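Long-range contact in sporozoite surface protein 2 (Plasmodium vivax, PDB 4HQO), which serves as a sporozoite surface receptor for gliding motility, pairing a metal-binding von Willebrand factor A domain with a thrombospondin repeat on an extensible β-ribbon: residues K39-L51 with Y189-I203. The protein carries 4 engineered substitutions. Sequence-based numbering, arbitrary orientation.
Sequences KVIPMLNGLINSL and YADWNEAVALIKPFI
Y189 and A190, just before the last helix of the von Willebrand factor A domain, meet K39 at the start of a helix-helix contact on one side of the Rossmann-like α/β fold. A water accepts from K39 NZ and gives a weak bond to Y189 O, while NZ itself lies 2.5 Å from A190 O. D191 OD1 is 4.5 Å from K39 NZ, near enough for a favourable charge interaction but too far for a salt bridge. D191 takes the N-cap position without capping with its side chain; its backbone N instead bonds to E194 OE1. Helices 33-49 and 192-203 then run in roughly the same direction, their local axes 8.8 Å apart and crossing at -40°. W192 buries more surface in the contact than any other residue. With CG between its backbone N and carbonyl carbon (chi1 70°), the indole lies over G46, whose CA sits 3.5 Å above the ring plane in an off-centre CH-pi contact. G46 has no side chain to stand between the two, and the indole settles directly against its backbone. N193 OD1 lies over the opposite face, and V196 CG2 meets the indole edge in plane. M43, its chain bent at chi2 and chi3, reaches the first turn of helix 192-203: CE touches D191 C and W192 N, and SD rests 3.7 Å from A195 CB. Both M43 and A195 also reach I160 of strand 156-161, so they join the helix pair to the central sheet. V196, one turn after W192, lays CG2 against L47 and S50. I199 CG1 meets L47 CD1 at 4.2 Å and touches I130 and A158 on the sheet, and I203 ends the contact, with CD1 loosely against L51 CD2. Across from V196, L47 O accepts from both N and OG of S50; the OG bond arrives on a carbonyl lone pair, holding the hydroxyl oxygen 3.3 Å from V196 CG2.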
loop_
_atom_site.group_PDB
_atom_site.type_symbol
_atom_site.label_atom_id
_atom_site.label_comp_id
_atom_site.label_asym_id
_atom_site.label_seq_id
_atom_site.Cartn_x
_atom_site.Cartn_y
_atom_site.Cartn_z
ATOM N N LYS A 39 6.816 26.153 -8.282
ATOM C CA LYS A 39 7.340 24.812 -8.526
ATOM C C LYS A 39 6.663 23.723 -7.685
ATOM O O LYS A 39 6.141 22.739 -8.218
ATOM C CB LYS A 39 8.868 24.795 -8.306
ATOM C CG LYS A 39 9.461 23.416 -8.069
ATOM C CD LYS A 39 9.638 22.643 -9.359
ATOM C CE LYS A 39 10.423 21.357 -9.120
ATOM N NZ LYS A 39 10.687 20.643 -10.398
ATOM N N VAL A 40 6.681 23.884 -6.368
ATOM C CA VAL A 40 6.166 22.834 -5.486
ATOM C C VAL A 40 4.650 22.637 -5.571
ATOM O O VAL A 40 4.170 21.510 -5.720
ATOM C CB VAL A 40 6.529 23.085 -4.024
ATOM C CG1 VAL A 40 6.013 21.944 -3.153
ATOM C CG2 VAL A 40 8.050 23.244 -3.879
ATOM N N ILE A 41 3.895 23.726 -5.445
ATOM C CA ILE A 41 2.440 23.648 -5.564
ATOM C C ILE A 41 1.996 23.097 -6.931
ATOM O O ILE A 41 1.178 22.180 -6.978
ATOM C CB ILE A 41 1.750 25.002 -5.233
ATOM C CG1 ILE A 41 1.973 25.367 -3.760
ATOM C CG2 ILE A 41 0.267 24.947 -5.554
ATOM C CD1 ILE A 41 1.357 24.381 -2.777
ATOM N N PRO A 42 2.533 23.637 -8.045
ATOM C CA PRO A 42 2.161 23.016 -9.328
ATOM C C PRO A 42 2.575 21.537 -9.428
ATOM O O PRO A 42 1.886 20.774 -10.086
ATOM C CB PRO A 42 2.927 23.853 -10.357
ATOM C CG PRO A 42 3.127 25.176 -9.692
ATOM C CD PRO A 42 3.366 24.838 -8.247
ATOM N N MET A 43 3.674 21.146 -8.787
ATOM C CA MET A 43 4.117 19.752 -8.812
ATOM C C MET A 43 3.115 18.858 -8.096
ATOM O O MET A 43 2.751 17.792 -8.590
ATOM C CB MET A 43 5.497 19.601 -8.163
ATOM C CG MET A 43 5.920 18.142 -7.896
ATOM S SD MET A 43 6.280 17.223 -9.408
ATOM C CE MET A 43 7.572 18.252 -10.113
ATOM N N LEU A 44 2.669 19.303 -6.928
ATOM C CA LEU A 44 1.712 18.545 -6.134
ATOM C C LEU A 44 0.370 18.434 -6.838
ATOM O O LEU A 44 -0.295 17.407 -6.767
ATOM C CB LEU A 44 1.513 19.207 -4.779
ATOM C CG LEU A 44 2.627 19.097 -3.746
ATOM C CD1 LEU A 44 2.363 20.085 -2.625
ATOM C CD2 LEU A 44 2.664 17.678 -3.202
ATOM N N ASN A 45 -0.027 19.503 -7.514
ATOM C CA ASN A 45 -1.284 19.508 -8.225
ATOM C C ASN A 45 -1.295 18.504 -9.370
ATOM O O ASN A 45 -2.223 17.711 -9.480
ATOM C CB ASN A 45 -1.607 20.908 -8.750
ATOM C CG ASN A 45 -2.287 21.767 -7.712
ATOM O OD1 ASN A 45 -2.988 21.258 -6.840
ATOM N ND2 ASN A 45 -2.093 23.080 -7.799
ATOM N N GLY A 46 -0.267 18.554 -10.218
ATOM C CA GLY A 46 -0.176 17.676 -11.369
ATOM C C GLY A 46 0.014 16.228 -10.946
ATOM O O GLY A 46 -0.541 15.316 -11.544
ATOM N N LEU A 47 0.795 16.017 -9.896
ATOM C CA LEU A 47 1.005 14.678 -9.378
ATOM C C LEU A 47 -0.308 14.080 -8.896
ATOM O O LEU A 47 -0.722 13.014 -9.351
ATOM C CB LEU A 47 2.010 14.721 -8.232
ATOM C CG LEU A 47 2.519 13.427 -7.619
ATOM C CD1 LEU A 47 3.076 12.524 -8.700
ATOM C CD2 LEU A 47 3.599 13.769 -6.606
ATOM N N ILE A 48 -0.964 14.781 -7.978
ATOM C CA ILE A 48 -2.182 14.280 -7.362
ATOM C C ILE A 48 -3.328 14.173 -8.362
ATOM O O ILE A 48 -4.126 13.241 -8.305
ATOM C CB ILE A 48 -2.573 15.130 -6.137
ATOM C CG1 ILE A 48 -1.639 14.791 -4.975
ATOM C CG2 ILE A 48 -4.033 14.900 -5.756
ATOM C CD1 ILE A 48 -1.642 15.805 -3.828
ATOM N N ASN A 49 -3.386 15.112 -9.300
ATOM C CA ASN A 49 -4.369 15.059 -10.368
ATOM C C ASN A 49 -4.202 13.835 -11.255
ATOM O O ASN A 49 -5.132 13.443 -11.944
ATOM C CB ASN A 49 -4.302 16.326 -11.223
ATOM C CG ASN A 49 -5.633 16.685 -11.817
ATOM O OD1 ASN A 49 -6.637 16.757 -11.112
ATOM N ND2 ASN A 49 -5.659 16.894 -13.128
ATOM N N SER A 50 -3.021 13.226 -11.236
ATOM C CA SER A 50 -2.755 12.074 -12.088
ATOM C C SER A 50 -3.095 10.774 -11.371
ATOM O O SER A 50 -3.080 9.716 -11.978
ATOM C CB SER A 50 -1.278 12.032 -12.487
ATOM O OG SER A 50 -0.474 11.586 -11.394
ATOM N N LEU A 51 -3.371 10.854 -10.074
ATOM C CA LEU A 51 -3.596 9.653 -9.275
ATOM C C LEU A 51 -5.061 9.266 -9.236
ATOM O O LEU A 51 -5.914 10.074 -8.879
ATOM C CB LEU A 51 -3.127 9.865 -7.845
ATOM C CG LEU A 51 -1.654 10.181 -7.627
ATOM C CD1 LEU A 51 -1.433 10.450 -6.152
ATOM C CD2 LEU A 51 -0.822 9.012 -8.112
ATOM N N TYR A 189 13.811 15.332 -11.389
ATOM C CA TYR A 189 13.895 16.722 -10.951
ATOM C C TYR A 189 13.462 17.724 -12.024
ATOM O O TYR A 189 13.910 18.869 -12.032
ATOM C CB TYR A 189 15.290 17.054 -10.406
ATOM C CG TYR A 189 16.404 17.014 -11.422
ATOM C CD1 TYR A 189 16.924 15.804 -11.866
ATOM C CD2 TYR A 189 16.956 18.187 -11.923
ATOM C CE1 TYR A 189 17.954 15.764 -12.791
ATOM C CE2 TYR A 189 17.987 18.159 -12.846
ATOM C CZ TYR A 189 18.482 16.944 -13.277
ATOM O OH TYR A 189 19.509 16.910 -14.197
ATOM N N ALA A 190 12.580 17.288 -12.916
ATOM C CA ALA A 190 11.989 18.173 -13.918
ATOM C C ALA A 190 10.598 18.642 -13.475
ATOM O O ALA A 190 10.403 19.035 -12.326
ATOM C CB ALA A 190 11.929 17.484 -15.259
ATOM N N ASP A 191 9.627 18.599 -14.378
ATOM C CA ASP A 191 8.280 19.050 -14.035
ATOM C C ASP A 191 7.389 17.900 -13.589
ATOM O O ASP A 191 7.835 16.757 -13.505
ATOM C CB ASP A 191 7.650 19.818 -15.198
ATOM C CG ASP A 191 8.155 21.249 -15.287
ATOM O OD1 ASP A 191 8.588 21.789 -14.242
ATOM O OD2 ASP A 191 8.120 21.833 -16.392
ATOM N N TRP A 192 6.128 18.204 -13.300
ATOM C CA TRP A 192 5.200 17.186 -12.819
ATOM C C TRP A 192 4.953 16.083 -13.844
ATOM O O TRP A 192 4.656 14.954 -13.471
ATOM C CB TRP A 192 3.869 17.809 -12.382
ATOM C CG TRP A 192 3.032 18.336 -13.507
ATOM C CD1 TRP A 192 3.044 19.604 -14.012
ATOM C CD2 TRP A 192 2.055 17.612 -14.267
ATOM N NE1 TRP A 192 2.135 19.713 -15.034
ATOM C CE2 TRP A 192 1.516 18.505 -15.211
ATOM C CE3 TRP A 192 1.585 16.294 -14.233
ATOM C CZ2 TRP A 192 0.529 18.124 -16.122
ATOM C CZ3 TRP A 192 0.604 15.919 -15.139
ATOM C CH2 TRP A 192 0.088 16.831 -16.070
ATOM N N ASN A 193 5.060 16.414 -15.129
ATOM C CA ASN A 193 4.894 15.414 -16.175
ATOM C C ASN A 193 5.929 14.301 -16.036
ATOM O O ASN A 193 5.593 13.122 -16.118
ATOM C CB ASN A 193 4.991 16.051 -17.560
ATOM C CG ASN A 193 4.039 17.218 -17.733
ATOM O OD1 ASN A 193 4.326 18.338 -17.302
ATOM N ND2 ASN A 193 2.901 16.964 -18.371
ATOM N N GLU A 194 7.182 14.685 -15.817
ATOM C CA GLU A 194 8.259 13.714 -15.633
ATOM C C GLU A 194 8.087 12.919 -14.344
ATOM O O GLU A 194 8.386 11.727 -14.290
ATOM C CB GLU A 194 9.626 14.398 -15.660
ATOM C CG GLU A 194 10.047 14.899 -17.046
ATOM C CD GLU A 194 9.393 16.222 -17.434
ATOM O OE1 GLU A 194 8.805 16.892 -16.552
ATOM O OE2 GLU A 194 9.472 16.593 -18.624
ATOM N N ALA A 195 7.596 13.584 -13.307
ATOM C CA ALA A 195 7.361 12.933 -12.030
ATOM C C ALA A 195 6.256 11.893 -12.164
ATOM O O ALA A 195 6.344 10.807 -11.602
ATOM C CB ALA A 195 7.001 13.967 -10.965
ATOM N N VAL A 196 5.213 12.230 -12.914
ATOM C CA VAL A 196 4.102 11.307 -13.138
ATOM C C VAL A 196 4.560 10.070 -13.906
ATOM O O VAL A 196 4.203 8.943 -13.558
ATOM C CB VAL A 196 2.924 12.006 -13.861
ATOM C CG1 VAL A 196 2.000 10.987 -14.535
ATOM C CG2 VAL A 196 2.160 12.866 -12.873
ATOM N N ALA A 197 5.365 10.290 -14.941
ATOM C CA ALA A 197 5.923 9.200 -15.724
ATOM C C ALA A 197 6.890 8.352 -14.886
ATOM O O ALA A 197 7.035 7.159 -15.126
ATOM C CB ALA A 197 6.605 9.738 -16.975
ATOM N N LEU A 198 7.541 8.967 -13.902
ATOM C CA LEU A 198 8.446 8.237 -13.014
ATOM C C LEU A 198 7.667 7.273 -12.127
ATOM O O LEU A 198 8.060 6.121 -11.943
ATOM C CB LEU A 198 9.231 9.202 -12.123
ATOM C CG LEU A 198 10.338 8.556 -11.284
ATOM C CD1 LEU A 198 11.533 8.286 -12.161
ATOM C CD2 LEU A 198 10.723 9.434 -10.093
ATOM N N ILE A 199 6.564 7.772 -11.579
ATOM C CA ILE A 199 5.685 7.035 -10.668
ATOM C C ILE A 199 4.944 5.885 -11.364
ATOM O O ILE A 199 4.644 4.860 -10.751
ATOM C CB ILE A 199 4.667 8.018 -10.031
ATOM C CG1 ILE A 199 5.409 9.018 -9.146
ATOM C CG2 ILE A 199 3.592 7.313 -9.222
ATOM C CD1 ILE A 199 6.533 8.391 -8.367
ATOM N N LYS A 200 4.677 6.055 -12.652
ATOM C CA LYS A 200 3.786 5.141 -13.381
ATOM C C LYS A 200 4.138 3.646 -13.279
ATOM O O LYS A 200 3.270 2.845 -12.932
ATOM C CB LYS A 200 3.617 5.591 -14.842
ATOM C CG LYS A 200 2.655 4.748 -15.661
ATOM C CD LYS A 200 2.460 5.340 -17.048
ATOM C CE LYS A 200 1.355 4.626 -17.815
ATOM N NZ LYS A 200 1.085 5.293 -19.115
ATOM N N PRO A 201 5.404 3.265 -13.555
ATOM C CA PRO A 201 5.744 1.837 -13.470
ATOM C C PRO A 201 5.608 1.271 -12.058
ATOM O O PRO A 201 5.452 0.063 -11.905
ATOM C CB PRO A 201 7.219 1.795 -13.892
ATOM C CG PRO A 201 7.450 3.068 -14.629
ATOM C CD PRO A 201 6.563 4.071 -13.980
ATOM N N PHE A 202 5.663 2.131 -11.047
ATOM C CA PHE A 202 5.558 1.683 -9.665
ATOM C C PHE A 202 4.140 1.246 -9.320
ATOM O O PHE A 202 3.938 0.465 -8.394
ATOM C CB PHE A 202 5.951 2.804 -8.701
ATOM C CG PHE A 202 7.422 3.113 -8.675
ATOM C CD1 PHE A 202 8.294 2.338 -7.930
ATOM C CD2 PHE A 202 7.925 4.209 -9.355
ATOM C CE1 PHE A 202 9.642 2.636 -7.889
ATOM C CE2 PHE A 202 9.274 4.508 -9.318
ATOM C CZ PHE A 202 10.131 3.725 -8.586
ATOM N N ILE A 203 3.158 1.768 -10.053
ATOM C CA ILE A 203 1.762 1.582 -9.675
ATOM C C ILE A 203 0.911 0.976 -10.785
ATOM O O ILE A 203 -0.298 0.816 -10.617
ATOM C CB ILE A 203 1.098 2.911 -9.213
ATOM C CG1 ILE A 203 1.058 3.925 -10.356
ATOM C CG2 ILE A 203 1.814 3.494 -8.012
ATOM C CD1 ILE A 203 0.369 5.237 -9.977
HETATM O O HOH W 1 13.005 22.182 -12.003
#